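Side-chain contacts in hypothetical protein PH1933 (PDB 1WWZ), which binds acetyl coenzyme A and is probably an acyltransferase of the GNAT family, with an unknown acceptor: residues K10-K15 with W48-A53; I121-G126 with N134-F139; D73-S78 with G82-A87; K65-I70 with K95-K100. All coordinates share one frame; numbering follows the deposited sequence.

Contact 3 lies within the mixed beta sheet of the GNAT fold, contacts 2 and 4 pack a helix and a loop on its strands, and contact 1 lies outside it. Contacts 3 and 4 share strand 65-78, with centres about 26 Å apart; contact 3 is nested along the chain inside the loop that contact 4 closes. Contact 2 follows in sequence, and meets contact 3 where Glu122 OE1 lies 2.6 Å from Ser78 OG. Contact 1 comes first, joins the loop ahead of helix 14-27 to helix 38-53, and reaches the sheet by touching contact 3 through Trp48 and Ala53. Contact 2 meets acetyl coenzyme A at the thioester and adenosine, contact 4 at the pyrophosphate, so together they line different lengths of one cofactor site.

Contact 1: residues K10-K15 with W48-A53; sequences KKLDKK and WCWKKA
Leu12 lies across the indole of Trp50, joining the turn ahead of helix 14-27 to helix 38-53 in the N-terminal helical part of the GNAT fold, at the surface. The evidence for a CH-pi contact is direct: Leu12 CB stands 3.6 Å from the centroid of the five-membered ring, only 7° off the ring normal. Ordinary apolar packing extends it, since Leu12 CD2 comes within 3.5 Å of Trp50 CG and also touches Trp50 CB. The two side chains run alongside each other, pointing opposite ways. Trp50 holds CG opposite its backbone N (chi1 175°), which sends the indole out from the helix to the loop. Replacing Trp50 with an alanine would probably strip Leu12 of the flat surface it rests on and open a gap between the loop and the helix.

No hydrogen bond crosses the contact. Next to Leu12 in sequence, Asp13 is the N-cap of helix 14-27 and accepts a hydrogen bond at OD1 from Ala16 N. Leu12 also packs against Leu17 and Leu20 of the same helix.

Backbone atoms meet the far end of the indole. Lys11 CA approaches Trp50 CH2 obliquely, whereas Lys10 O lies at the ring edge, in its plane, 3.8 Å from Trp50 CH2.

Contact 2: residues I121-G126 with N134-F139; sequences IELWVG and NLYEKF. With ACO (acetyl coenzyme *a), chain C.
The phenol ring of Tyr136 carries Leu123 CD2 on one face, centred over it at 3.5 Å from the centroid and 7° off the normal, a CH-pi contact. At the ring edge, near its plane, lie Val125 CB and the thioester sulfur S1P of acetyl coenzyme A. Leu123 CD1 adds a second touch, 3.8 Å from Tyr136 CE2. Leu123 and Tyr136 reach toward each other from strand 120-126 and helix 130-138. Leu123 CG, tucked between N and C (chi1 65°), turns both methyls to the ring.

Phe91 and Phe141 also pack on Tyr136. Its hydroxyl lies beside the acetyl group: Tyr136 OH is 3.3 Å from the thioester carbon C of the cofactor and 3.4 Å from the sulfur S1P. A leucine in place of Tyr136 would probably leave the thioester without its neighbouring hydroxyl and Leu123 without a ring face to cover.

The same helix reads the adenosine end. Asn134 ND2 donates to N3A of the adenine at 2.9 Å, and Leu135 CD1 packs at 3.2 Å from the ribose O4B. Lys138 NZ also reaches the ribose, at O2B, though the modelled separation is very short and its exact value doubtful.

A hydroxyl beside the thioester sulfur is consistent with the role of the equivalent tyrosine in many GNAT enzymes, where it is thought to protonate the departing thiolate; here that remains an inference.

Contact 3: residues D73-S78 with G82-A87; sequences DKDWFS and GRIVGA
Trp76 and Ala87 form the apolar centre on one face of the hairpin: Trp76 CB lies 3.6 Å from Ala87 CB, and the same methyl touches Trp76 CG. With CG trans to the backbone N (chi1 -171°), Trp76 carries its indole beyond Ala87 to meet Trp48 and His89. Farther along this face, Val85 CG2 packs 3.8 Å from Ser78 CB. On the other face, Phe77 and Ile84 form a non-hydrogen-bonded pair whose side chains lie roughly perpendicular; Ile84 CD1 sits at the edge of the phenyl, in its plane, 3.5 Å from Phe77 CD1. The carbonyl O of Arg83 lies over one face of that ring, toward its rim.

The backbone bonds flank these side chains. Val85 N donates to Trp76 O at 2.6 Å, almost straight at 171°, and Asp73 N to Ala87 O at 2.8 Å. Between these two pairs the register slips by one residue, the signature of a beta bulge.

The polar groups find partners both within and beyond the two segments. Asp73 OD1 accepts from Asp75 N at 2.8 Å, an Asx turn at the corner, while Asp73 OD2 bonds His89. Ser78 OG reaches Glu122, Lys74 pairs with Asp55, and Arg83 with Asp119.

Ser78 O takes weak bonds from both Gly82 N and Arg83 N, and with Gly82 at positive phi this makes a G1 bulge at the closed end of the antiparallel beta hairpin, strands 65-78 and 83-93 of the GNAT sheet.

Contact 4: residues K65-I70 with K95-K100; sequences KIVGFI and KKFQGK. With ACO (acetyl coenzyme *a), chain C.
The pyrophosphate-binding loop of the acetyl coenzyme A site packs on strand 65-78 with Phe97. Val67 CG1 stands over the middle of its ring, 3.7 Å from the centroid and 5° off the normal, so this is a CH-pi contact; Val67 CB also reaches Phe97 CG at 3.9 Å. Lys65 approaches with its aliphatic part: CE is 3.6 Å from Phe97 CE2, and the bends at chi3 (-95°) and chi4 fold the chain over toward the ring.

This loop joins strand 83-93 to helix 102-115 and fits the Q/R-x-x-G-x-G/A signature of GNAT motif A with Gln98, Gly101 and Gly103; the amides of both glycines bond the cofactor. Val67 and Gly68 are paired together opposite Ala60, a classic beta bulge, and Ile102 of the helix packs against both Val67 and Phe97. Gly99 N donates to the phosphate oxygen O4A at 3.2 Å and 158°, and Gln98 CB touches the same oxygen. Gln98 NE2 is in turn bonded to Val93 O.

Contact 1: residues K10-K15 with W48-A53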
# COMPACT_ATOMS: atom_id res chain seq x y z
N LYS A 10 -6.33 -8.87 16.38
CA LYS A 10 -6.80 -10.21 16.70
C LYS A 10 -7.96 -10.25 17.69
O LYS A 10 -8.87 -11.07 17.56
CB LYS A 10 -5.66 -11.07 17.25
CG LYS A 10 -4.57 -11.35 16.25
CD LYS A 10 -3.54 -12.32 16.80
CE LYS A 10 -2.39 -12.45 15.83
NZ LYS A 10 -2.90 -12.52 14.43
N LYS A 11 -7.92 -9.36 18.67
CA LYS A 11 -8.97 -9.34 19.67
C LYS A 11 -9.14 -7.96 20.30
O LYS A 11 -8.19 -7.20 20.44
CB LYS A 11 -8.66 -10.37 20.76
CG LYS A 11 -7.40 -10.08 21.56
CD LYS A 11 -7.07 -11.24 22.50
CE LYS A 11 -8.34 -11.83 23.11
NZ LYS A 11 -8.05 -12.69 24.28
N LEU A 12 -10.38 -7.66 20.68
CA LEU A 12 -10.69 -6.37 21.29
C LEU A 12 -10.84 -6.50 22.81
O LEU A 12 -11.95 -6.43 23.34
CB LEU A 12 -11.97 -5.78 20.69
CG LEU A 12 -12.33 -4.39 21.20
CD1 LEU A 12 -11.26 -3.41 20.77
CD2 LEU A 12 -13.68 -3.95 20.66
N ASP A 13 -9.72 -6.70 23.50
CA ASP A 13 -9.76 -6.82 24.95
C ASP A 13 -9.78 -5.41 25.55
O ASP A 13 -9.48 -4.43 24.87
CB ASP A 13 -8.53 -7.59 25.45
CG ASP A 13 -7.22 -6.97 25.00
OD1 ASP A 13 -7.08 -5.73 25.11
OD2 ASP A 13 -6.31 -7.71 24.55
N LYS A 14 -10.15 -5.31 26.82
CA LYS A 14 -10.22 -4.03 27.51
C LYS A 14 -8.95 -3.21 27.30
O LYS A 14 -8.98 -1.98 27.23
CB LYS A 14 -10.46 -4.24 29.01
CG LYS A 14 -11.81 -4.87 29.32
CD LYS A 14 -12.02 -5.03 30.82
CE LYS A 14 -13.39 -5.64 31.13
NZ LYS A 14 -13.62 -5.82 32.60
N LYS A 15 -7.81 -3.89 27.18
CA LYS A 15 -6.53 -3.23 26.98
C LYS A 15 -6.45 -2.61 25.58
O LYS A 15 -6.13 -1.43 25.43
CB LYS A 15 -5.39 -4.23 27.18
CG LYS A 15 -4.02 -3.73 26.74
CD LYS A 15 -2.95 -4.76 27.02
CE LYS A 15 -1.62 -4.38 26.37
NZ LYS A 15 -1.18 -5.43 25.40
N TRP A 48 -18.88 -0.95 18.35
CA TRP A 48 -19.83 -1.20 17.26
C TRP A 48 -19.07 -1.58 15.99
O TRP A 48 -19.48 -2.50 15.27
CB TRP A 48 -20.68 0.04 17.00
CG TRP A 48 -21.74 -0.17 15.96
CD1 TRP A 48 -23.00 -0.69 16.16
CD2 TRP A 48 -21.63 0.10 14.56
NE1 TRP A 48 -23.67 -0.75 14.96
CE2 TRP A 48 -22.86 -0.28 13.96
CE3 TRP A 48 -20.62 0.62 13.75
CZ2 TRP A 48 -23.10 -0.15 12.59
CZ3 TRP A 48 -20.85 0.75 12.38
CH2 TRP A 48 -22.09 0.36 11.81
N CYS A 49 -17.98 -0.88 15.70
CA CYS A 49 -17.18 -1.17 14.51
C CYS A 49 -16.60 -2.57 14.58
O CYS A 49 -16.55 -3.29 13.58
CB CYS A 49 -16.04 -0.16 14.36
SG CYS A 49 -16.54 1.48 13.79
N TRP A 50 -16.14 -2.96 15.76
CA TRP A 50 -15.56 -4.28 15.97
C TRP A 50 -16.59 -5.38 15.75
O TRP A 50 -16.33 -6.36 15.07
CB TRP A 50 -14.98 -4.39 17.38
CG TRP A 50 -14.46 -5.76 17.72
CD1 TRP A 50 -15.07 -6.69 18.52
CD2 TRP A 50 -13.25 -6.36 17.25
NE1 TRP A 50 -14.30 -7.83 18.58
CE2 TRP A 50 -13.18 -7.65 17.81
CE3 TRP A 50 -12.21 -5.92 16.42
CZ2 TRP A 50 -12.11 -8.52 17.56
CZ3 TRP A 50 -11.14 -6.79 16.17
CH2 TRP A 50 -11.10 -8.08 16.75
N LYS A 51 -17.78 -5.20 16.31
CA LYS A 51 -18.82 -6.20 16.16
C LYS A 51 -19.25 -6.34 14.70
O LYS A 51 -19.49 -7.44 14.22
CB LYS A 51 -20.03 -5.85 17.03
CG LYS A 51 -21.09 -6.93 17.07
CD LYS A 51 -22.17 -6.60 18.07
CE LYS A 51 -23.29 -7.63 18.03
NZ LYS A 51 -24.49 -7.16 18.78
N LYS A 52 -19.30 -5.22 14.00
CA LYS A 52 -19.72 -5.20 12.61
C LYS A 52 -18.66 -5.63 11.60
O LYS A 52 -18.98 -6.27 10.60
CB LYS A 52 -20.20 -3.79 12.24
CG LYS A 52 -21.24 -3.74 11.15
CD LYS A 52 -22.54 -4.38 11.62
CE LYS A 52 -23.03 -3.73 12.91
NZ LYS A 52 -23.05 -4.68 14.07
N ALA A 53 -17.40 -5.29 11.86
CA ALA A 53 -16.34 -5.61 10.91
C ALA A 53 -14.96 -5.95 11.49
O ALA A 53 -13.94 -5.46 11.01
CB ALA A 53 -16.20 -4.45 9.91

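Contact 2: residues I121-G126 with N134-F139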
# COMPACT_ATOMS: atom_id res chain seq x y z
N ILE A 121 -16.05 0.86 -2.91
CA ILE A 121 -15.80 1.18 -1.51
C ILE A 121 -16.46 2.52 -1.21
O ILE A 121 -16.24 3.51 -1.91
CB ILE A 121 -14.29 1.28 -1.21
CG1 ILE A 121 -13.61 -0.06 -1.52
CG2 ILE A 121 -14.07 1.63 0.27
CD1 ILE A 121 -12.11 -0.03 -1.39
N GLU A 122 -17.28 2.53 -0.17
CA GLU A 122 -18.02 3.73 0.22
C GLU A 122 -17.61 4.23 1.60
O GLU A 122 -17.20 3.45 2.47
CB GLU A 122 -19.52 3.40 0.20
CG GLU A 122 -20.46 4.51 0.64
CD GLU A 122 -21.90 4.04 0.63
OE1 GLU A 122 -22.56 4.13 -0.43
OE2 GLU A 122 -22.38 3.57 1.68
N LEU A 123 -17.71 5.54 1.81
CA LEU A 123 -17.37 6.14 3.10
C LEU A 123 -18.03 7.50 3.26
O LEU A 123 -18.45 8.12 2.28
CB LEU A 123 -15.85 6.29 3.24
CG LEU A 123 -15.15 7.26 2.27
CD1 LEU A 123 -15.29 8.69 2.78
CD2 LEU A 123 -13.67 6.90 2.15
N TRP A 124 -18.14 7.94 4.51
CA TRP A 124 -18.71 9.24 4.83
C TRP A 124 -17.65 9.99 5.62
O TRP A 124 -17.03 9.44 6.53
CB TRP A 124 -19.98 9.10 5.66
CG TRP A 124 -21.15 8.56 4.91
CD1 TRP A 124 -21.49 7.24 4.74
CD2 TRP A 124 -22.15 9.32 4.22
NE1 TRP A 124 -22.65 7.14 4.00
CE2 TRP A 124 -23.07 8.40 3.67
CE3 TRP A 124 -22.36 10.69 4.03
CZ2 TRP A 124 -24.19 8.81 2.93
CZ3 TRP A 124 -23.47 11.10 3.29
CH2 TRP A 124 -24.37 10.16 2.76
N VAL A 125 -17.44 11.25 5.26
CA VAL A 125 -16.45 12.07 5.93
C VAL A 125 -17.03 13.45 6.21
O VAL A 125 -17.88 13.94 5.47
CB VAL A 125 -15.17 12.19 5.05
CG1 VAL A 125 -15.53 12.69 3.66
CG2 VAL A 125 -14.16 13.11 5.71
N GLY A 126 -16.57 14.07 7.30
CA GLY A 126 -17.05 15.40 7.66
C GLY A 126 -16.78 16.42 6.58
O GLY A 126 -15.71 16.43 5.97
N ASN A 134 -8.79 15.08 0.93
CA ASN A 134 -7.67 15.22 -0.00
C ASN A 134 -6.99 13.86 -0.15
O ASN A 134 -6.69 13.42 -1.26
CB ASN A 134 -6.65 16.25 0.50
CG ASN A 134 -5.41 16.32 -0.39
OD1 ASN A 134 -5.51 16.45 -1.61
ND2 ASN A 134 -4.24 16.26 0.22
N LEU A 135 -6.76 13.19 0.97
CA LEU A 135 -6.13 11.87 0.95
C LEU A 135 -6.99 10.89 0.15
O LEU A 135 -6.49 10.17 -0.71
CB LEU A 135 -5.93 11.35 2.37
CG LEU A 135 -5.34 9.94 2.51
CD1 LEU A 135 -4.06 9.82 1.68
CD2 LEU A 135 -5.06 9.64 3.97
N TYR A 136 -8.29 10.86 0.42
CA TYR A 136 -9.17 9.94 -0.29
C TYR A 136 -9.18 10.18 -1.81
O TYR A 136 -9.17 9.22 -2.59
CB TYR A 136 -10.60 10.03 0.25
CG TYR A 136 -10.77 9.52 1.67
CD1 TYR A 136 -10.16 8.33 2.08
CD2 TYR A 136 -11.56 10.20 2.58
CE1 TYR A 136 -10.35 7.84 3.38
CE2 TYR A 136 -11.76 9.72 3.88
CZ TYR A 136 -11.15 8.53 4.26
OH TYR A 136 -11.35 8.05 5.54
N GLU A 137 -9.22 11.44 -2.23
CA GLU A 137 -9.25 11.75 -3.65
C GLU A 137 -7.96 11.31 -4.35
O GLU A 137 -7.98 10.89 -5.51
CB GLU A 137 -9.48 13.25 -3.88
CG GLU A 137 -10.79 13.76 -3.28
CD GLU A 137 -11.13 15.17 -3.73
OE1 GLU A 137 -10.23 16.04 -3.69
OE2 GLU A 137 -12.29 15.41 -4.10
N LYS A 138 -6.84 11.40 -3.63
CA LYS A 138 -5.56 10.98 -4.18
C LYS A 138 -5.55 9.49 -4.47
O LYS A 138 -4.76 9.00 -5.28
CB LYS A 138 -4.44 11.32 -3.20
CG LYS A 138 -4.13 12.80 -3.16
CD LYS A 138 -3.26 13.15 -1.98
CE LYS A 138 -2.62 14.50 -2.20
NZ LYS A 138 -1.21 14.45 -1.72
N PHE A 139 -6.44 8.77 -3.79
CA PHE A 139 -6.53 7.33 -3.97
C PHE A 139 -7.71 6.92 -4.84
O PHE A 139 -8.08 5.75 -4.88
CB PHE A 139 -6.59 6.64 -2.61
CG PHE A 139 -5.23 6.45 -2.00
CD1 PHE A 139 -4.51 5.28 -2.23
CD2 PHE A 139 -4.64 7.46 -1.25
CE1 PHE A 139 -3.22 5.12 -1.73
CE2 PHE A 139 -3.35 7.31 -0.75
CZ PHE A 139 -2.64 6.14 -0.99
N1A ACO C . -4.12 18.59 4.70
C2A ACO C . -3.82 18.28 3.43
N3A ACO C . -3.55 17.03 2.95
C4A ACO C . -3.61 16.04 3.94
C5A ACO C . -3.90 16.28 5.27
C6A ACO C . -4.17 17.66 5.66
N6A ACO C . -4.44 18.00 6.92
N7A ACO C . -3.87 15.09 6.00
C8A ACO C . -3.57 14.18 5.11
N9A ACO C . -3.40 14.68 3.82
C1B ACO C . -3.07 13.97 2.59
C2B ACO C . -1.68 14.31 2.02
O2B ACO C . -1.75 14.09 0.60
C3B ACO C . -0.75 13.36 2.83
O3B ACO C . 0.40 13.12 2.00
P3B ACO C . 1.78 13.95 2.02
O7A ACO C . 1.36 15.34 1.62
O8A ACO C . 2.62 13.32 1.02
O9A ACO C . 2.31 13.87 3.40
C4B ACO C . -1.59 12.11 2.95
O4B ACO C . -2.95 12.58 2.77
C5B ACO C . -1.60 11.47 4.32
O5B ACO C . -0.32 11.34 4.91
P1A ACO C . -0.19 10.48 6.25
O1A ACO C . 0.98 10.98 6.97
O2A ACO C . -0.20 9.02 5.87
O3A ACO C . -1.50 11.03 7.06
P2A ACO C . -1.99 10.60 8.47
O4A ACO C . -2.05 11.86 9.23
O5A ACO C . -1.07 9.53 8.95
O6A ACO C . -3.41 9.99 8.28
CBP ACO C . -5.76 10.72 8.73
CCP ACO C . -4.59 10.75 7.76
CDP ACO C . -6.94 11.44 8.01
CEP ACO C . -6.12 9.26 9.08
CAP ACO C . -5.32 11.48 10.04
OAP ACO C . -5.02 12.83 9.71
C9P ACO C . -6.37 11.51 11.18
O9P ACO C . -6.38 10.66 12.06
N8P ACO C . -7.27 12.54 11.14
C7P ACO C . -8.36 12.73 12.14
C6P ACO C . -9.50 11.71 12.03
C5P ACO C . -10.19 11.75 10.68
O5P ACO C . -10.53 12.84 10.16
N4P ACO C . -10.44 10.61 10.06
C3P ACO C . -11.07 10.24 8.79
C2P ACO C . -12.58 10.27 9.08
S1P ACO C . -13.46 9.76 7.51
C ACO C . -13.71 8.28 7.81
O ACO C . -13.40 7.59 8.89
CH3 ACO C . -14.45 7.13 6.89

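Contact 3: residues D73-S78 with G82-A87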
# COMPACT_ATOMS: atom_id res chain seq x y z
N ASP A 73 -14.97 -2.76 6.17
CA ASP A 73 -16.12 -3.67 6.15
C ASP A 73 -16.35 -4.22 4.75
O ASP A 73 -16.78 -3.49 3.86
CB ASP A 73 -17.37 -2.91 6.61
CG ASP A 73 -18.51 -3.83 7.00
OD1 ASP A 73 -18.57 -4.96 6.47
OD2 ASP A 73 -19.34 -3.42 7.84
N LYS A 74 -16.10 -5.51 4.56
CA LYS A 74 -16.30 -6.13 3.25
C LYS A 74 -17.76 -6.49 3.01
O LYS A 74 -18.13 -6.93 1.93
CB LYS A 74 -15.44 -7.40 3.13
CG LYS A 74 -15.87 -8.52 4.08
CD LYS A 74 -15.03 -9.78 3.88
CE LYS A 74 -15.60 -10.96 4.66
NZ LYS A 74 -15.64 -10.72 6.13
N ASP A 75 -18.59 -6.29 4.03
CA ASP A 75 -20.00 -6.65 3.94
C ASP A 75 -20.94 -5.51 4.34
O ASP A 75 -21.75 -5.65 5.26
CB ASP A 75 -20.25 -7.89 4.80
CG ASP A 75 -21.69 -8.37 4.73
OD1 ASP A 75 -22.25 -8.40 3.62
OD2 ASP A 75 -22.23 -8.74 5.80
N TRP A 76 -20.86 -4.40 3.62
CA TRP A 76 -21.71 -3.25 3.92
C TRP A 76 -22.77 -2.99 2.86
O TRP A 76 -22.47 -2.85 1.67
CB TRP A 76 -20.84 -1.99 4.08
CG TRP A 76 -21.61 -0.83 4.60
CD1 TRP A 76 -21.98 0.29 3.92
CD2 TRP A 76 -22.12 -0.68 5.93
NE1 TRP A 76 -22.70 1.13 4.74
CE2 TRP A 76 -22.80 0.55 5.98
CE3 TRP A 76 -22.08 -1.48 7.08
CZ2 TRP A 76 -23.43 1.02 7.14
CZ3 TRP A 76 -22.71 -1.02 8.24
CH2 TRP A 76 -23.38 0.22 8.25
N PHE A 77 -24.03 -2.91 3.28
CA PHE A 77 -25.06 -2.64 2.31
C PHE A 77 -25.29 -1.15 2.17
O PHE A 77 -25.47 -0.44 3.16
CB PHE A 77 -26.37 -3.32 2.68
CG PHE A 77 -27.36 -3.33 1.56
CD1 PHE A 77 -27.36 -4.35 0.62
CD2 PHE A 77 -28.25 -2.27 1.40
CE1 PHE A 77 -28.21 -4.32 -0.47
CE2 PHE A 77 -29.11 -2.23 0.30
CZ PHE A 77 -29.09 -3.25 -0.63
N SER A 78 -25.26 -0.67 0.93
CA SER A 78 -25.47 0.75 0.67
C SER A 78 -26.78 0.96 -0.08
O SER A 78 -26.98 0.42 -1.16
CB SER A 78 -24.32 1.31 -0.17
OG SER A 78 -24.66 2.60 -0.66
N GLY A 82 -27.48 0.44 -3.79
CA GLY A 82 -28.48 -0.61 -3.86
C GLY A 82 -27.93 -2.02 -3.79
O GLY A 82 -28.56 -2.95 -4.29
N ARG A 83 -26.77 -2.19 -3.16
CA ARG A 83 -26.16 -3.51 -3.05
C ARG A 83 -25.03 -3.53 -2.03
O ARG A 83 -24.67 -2.50 -1.46
CB ARG A 83 -25.63 -3.96 -4.41
CG ARG A 83 -24.58 -3.02 -4.98
CD ARG A 83 -24.39 -3.24 -6.48
NE ARG A 83 -23.41 -2.30 -7.03
CZ ARG A 83 -22.10 -2.50 -7.00
NH1 ARG A 83 -21.61 -3.60 -6.44
NH2 ARG A 83 -21.27 -1.60 -7.51
N ILE A 84 -24.47 -4.71 -1.79
CA ILE A 84 -23.36 -4.86 -0.85
C ILE A 84 -22.11 -4.22 -1.43
O ILE A 84 -21.77 -4.44 -2.59
CB ILE A 84 -23.05 -6.36 -0.57
CG1 ILE A 84 -24.24 -7.01 0.15
CG2 ILE A 84 -21.77 -6.48 0.25
CD1 ILE A 84 -24.58 -6.37 1.47
N VAL A 85 -21.43 -3.41 -0.62
CA VAL A 85 -20.20 -2.75 -1.05
C VAL A 85 -19.21 -2.79 0.10
O VAL A 85 -19.52 -3.27 1.20
CB VAL A 85 -20.44 -1.26 -1.43
CG1 VAL A 85 -21.44 -1.17 -2.57
CG2 VAL A 85 -20.92 -0.48 -0.22
N GLY A 86 -18.00 -2.30 -0.15
CA GLY A 86 -17.00 -2.25 0.90
C GLY A 86 -17.18 -0.90 1.56
O GLY A 86 -17.68 0.03 0.93
N ALA A 87 -16.79 -0.79 2.82
CA ALA A 87 -16.93 0.48 3.52
C ALA A 87 -15.79 0.69 4.49
O ALA A 87 -15.18 -0.27 4.95
CB ALA A 87 -18.26 0.52 4.27

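Contact 4: residues K65-I70 with K95-K100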
# COMPACT_ATOMS: atom_id res chain seq x y z
N LYS A 65 2.79 -0.23 20.93
CA LYS A 65 1.64 0.67 20.99
C LYS A 65 0.96 0.87 19.64
O LYS A 65 1.62 0.96 18.60
CB LYS A 65 2.04 2.03 21.55
CG LYS A 65 2.97 2.84 20.65
CD LYS A 65 3.28 4.22 21.24
CE LYS A 65 2.34 5.30 20.70
NZ LYS A 65 1.82 6.21 21.76
N ILE A 66 -0.36 0.95 19.68
CA ILE A 66 -1.16 1.19 18.49
C ILE A 66 -1.12 2.70 18.29
O ILE A 66 -1.37 3.46 19.23
CB ILE A 66 -2.61 0.74 18.69
CG1 ILE A 66 -2.67 -0.78 18.85
CG2 ILE A 66 -3.47 1.22 17.53
CD1 ILE A 66 -4.06 -1.32 19.12
N VAL A 67 -0.80 3.15 17.08
CA VAL A 67 -0.73 4.58 16.81
C VAL A 67 -1.77 5.02 15.79
O VAL A 67 -1.88 6.20 15.48
CB VAL A 67 0.67 4.99 16.30
CG1 VAL A 67 1.73 4.57 17.31
CG2 VAL A 67 0.94 4.37 14.94
N GLY A 68 -2.52 4.06 15.26
CA GLY A 68 -3.54 4.38 14.29
C GLY A 68 -4.31 3.13 13.90
O GLY A 68 -3.86 2.02 14.16
N PHE A 69 -5.48 3.31 13.30
CA PHE A 69 -6.26 2.17 12.87
C PHE A 69 -7.29 2.53 11.82
O PHE A 69 -7.61 3.70 11.62
CB PHE A 69 -6.93 1.48 14.08
CG PHE A 69 -8.03 2.27 14.73
CD1 PHE A 69 -9.36 2.07 14.36
CD2 PHE A 69 -7.76 3.17 15.76
CE1 PHE A 69 -10.40 2.76 15.00
CE2 PHE A 69 -8.78 3.86 16.41
CZ PHE A 69 -10.11 3.66 16.03
N ILE A 70 -7.76 1.51 11.11
CA ILE A 70 -8.76 1.71 10.08
C ILE A 70 -9.69 0.51 10.15
O ILE A 70 -9.25 -0.61 10.40
CB ILE A 70 -8.10 1.85 8.68
CG1 ILE A 70 -9.16 2.23 7.64
CG2 ILE A 70 -7.36 0.57 8.29
CD1 ILE A 70 -8.56 2.70 6.30
N LYS A 95 -2.52 11.98 16.84
CA LYS A 95 -2.08 13.30 16.40
C LYS A 95 -0.56 13.42 16.30
O LYS A 95 -0.03 13.98 15.34
CB LYS A 95 -2.62 14.37 17.34
CG LYS A 95 -2.25 15.80 16.98
CD LYS A 95 -2.68 16.18 15.57
CE LYS A 95 -4.20 16.10 15.38
NZ LYS A 95 -4.94 17.04 16.28
N LYS A 96 0.14 12.89 17.31
CA LYS A 96 1.59 12.95 17.35
C LYS A 96 2.25 12.14 16.24
O LYS A 96 3.42 12.37 15.90
CB LYS A 96 2.10 12.46 18.70
CG LYS A 96 1.59 13.27 19.88
CD LYS A 96 2.17 12.76 21.19
CE LYS A 96 1.70 13.61 22.36
NZ LYS A 96 2.36 13.19 23.64
N PHE A 97 1.52 11.19 15.67
CA PHE A 97 2.06 10.34 14.61
C PHE A 97 1.54 10.67 13.22
O PHE A 97 1.86 9.97 12.26
CB PHE A 97 1.77 8.88 14.94
CG PHE A 97 2.59 8.35 16.08
CD1 PHE A 97 3.81 7.72 15.84
CD2 PHE A 97 2.17 8.52 17.39
CE1 PHE A 97 4.59 7.26 16.90
CE2 PHE A 97 2.94 8.06 18.46
CZ PHE A 97 4.15 7.43 18.21
N GLN A 98 0.73 11.72 13.11
CA GLN A 98 0.18 12.11 11.82
C GLN A 98 1.23 12.77 10.93
O GLN A 98 2.27 13.24 11.42
CB GLN A 98 -1.00 13.06 12.02
CG GLN A 98 -2.29 12.37 12.46
CD GLN A 98 -3.39 13.35 12.80
OE1 GLN A 98 -3.36 14.50 12.38
NE2 GLN A 98 -4.38 12.89 13.56
N GLY A 99 0.97 12.80 9.63
CA GLY A 99 1.89 13.42 8.69
C GLY A 99 3.17 12.64 8.46
O GLY A 99 4.13 13.18 7.90
N LYS A 100 3.20 11.38 8.88
CA LYS A 100 4.38 10.54 8.71
C LYS A 100 4.14 9.35 7.78
O LYS A 100 4.94 8.41 7.74
CB LYS A 100 4.87 10.05 10.07
CG LYS A 100 5.18 11.16 11.06
CD LYS A 100 5.59 10.60 12.41
CE LYS A 100 5.82 11.70 13.43
NZ LYS A 100 6.88 12.65 13.00
N1A ACO C . -4.12 18.59 4.70
C2A ACO C . -3.82 18.28 3.43
N3A ACO C . -3.55 17.03 2.95
C4A ACO C . -3.61 16.04 3.94
C5A ACO C . -3.90 16.28 5.27
C6A ACO C . -4.17 17.66 5.66
N6A ACO C . -4.44 18.00 6.92
N7A ACO C . -3.87 15.09 6.00
C8A ACO C . -3.57 14.18 5.11
N9A ACO C . -3.40 14.68 3.82
C1B ACO C . -3.07 13.97 2.59
C2B ACO C . -1.68 14.31 2.02
O2B ACO C . -1.75 14.09 0.60
C3B ACO C . -0.75 13.36 2.83
O3B ACO C . 0.40 13.12 2.00
P3B ACO C . 1.78 13.95 2.02
O7A ACO C . 1.36 15.34 1.62
O8A ACO C . 2.62 13.32 1.02
O9A ACO C . 2.31 13.87 3.40
C4B ACO C . -1.59 12.11 2.95
O4B ACO C . -2.95 12.58 2.77
C5B ACO C . -1.60 11.47 4.32
O5B ACO C . -0.32 11.34 4.91
P1A ACO C . -0.19 10.48 6.25
O1A ACO C . 0.98 10.98 6.97
O2A ACO C . -0.20 9.02 5.87
O3A ACO C . -1.50 11.03 7.06
P2A ACO C . -1.99 10.60 8.47
O4A ACO C . -2.05 11.86 9.23
O5A ACO C . -1.07 9.53 8.95
O6A ACO C . -3.41 9.99 8.28
CBP ACO C . -5.76 10.72 8.73
CCP ACO C . -4.59 10.75 7.76
CDP ACO C . -6.94 11.44 8.01
CEP ACO C . -6.12 9.26 9.08
CAP ACO C . -5.32 11.48 10.04
OAP ACO C . -5.02 12.83 9.71
C9P ACO C . -6.37 11.51 11.18
O9P ACO C . -6.38 10.66 12.06
N8P ACO C . -7.27 12.54 11.14
C7P ACO C . -8.36 12.73 12.14
C6P ACO C . -9.50 11.71 12.03
C5P ACO C . -10.19 11.75 10.68
O5P ACO C . -10.53 12.84 10.16
N4P ACO C . -10.44 10.61 10.06
C3P ACO C . -11.07 10.24 8.79
C2P ACO C . -12.58 10.27 9.08
S1P ACO C . -13.46 9.76 7.51
C ACO C . -13.71 8.28 7.81
O ACO C . -13.40 7.59 8.89
CH3 ACO C . -14.45 7.13 6.89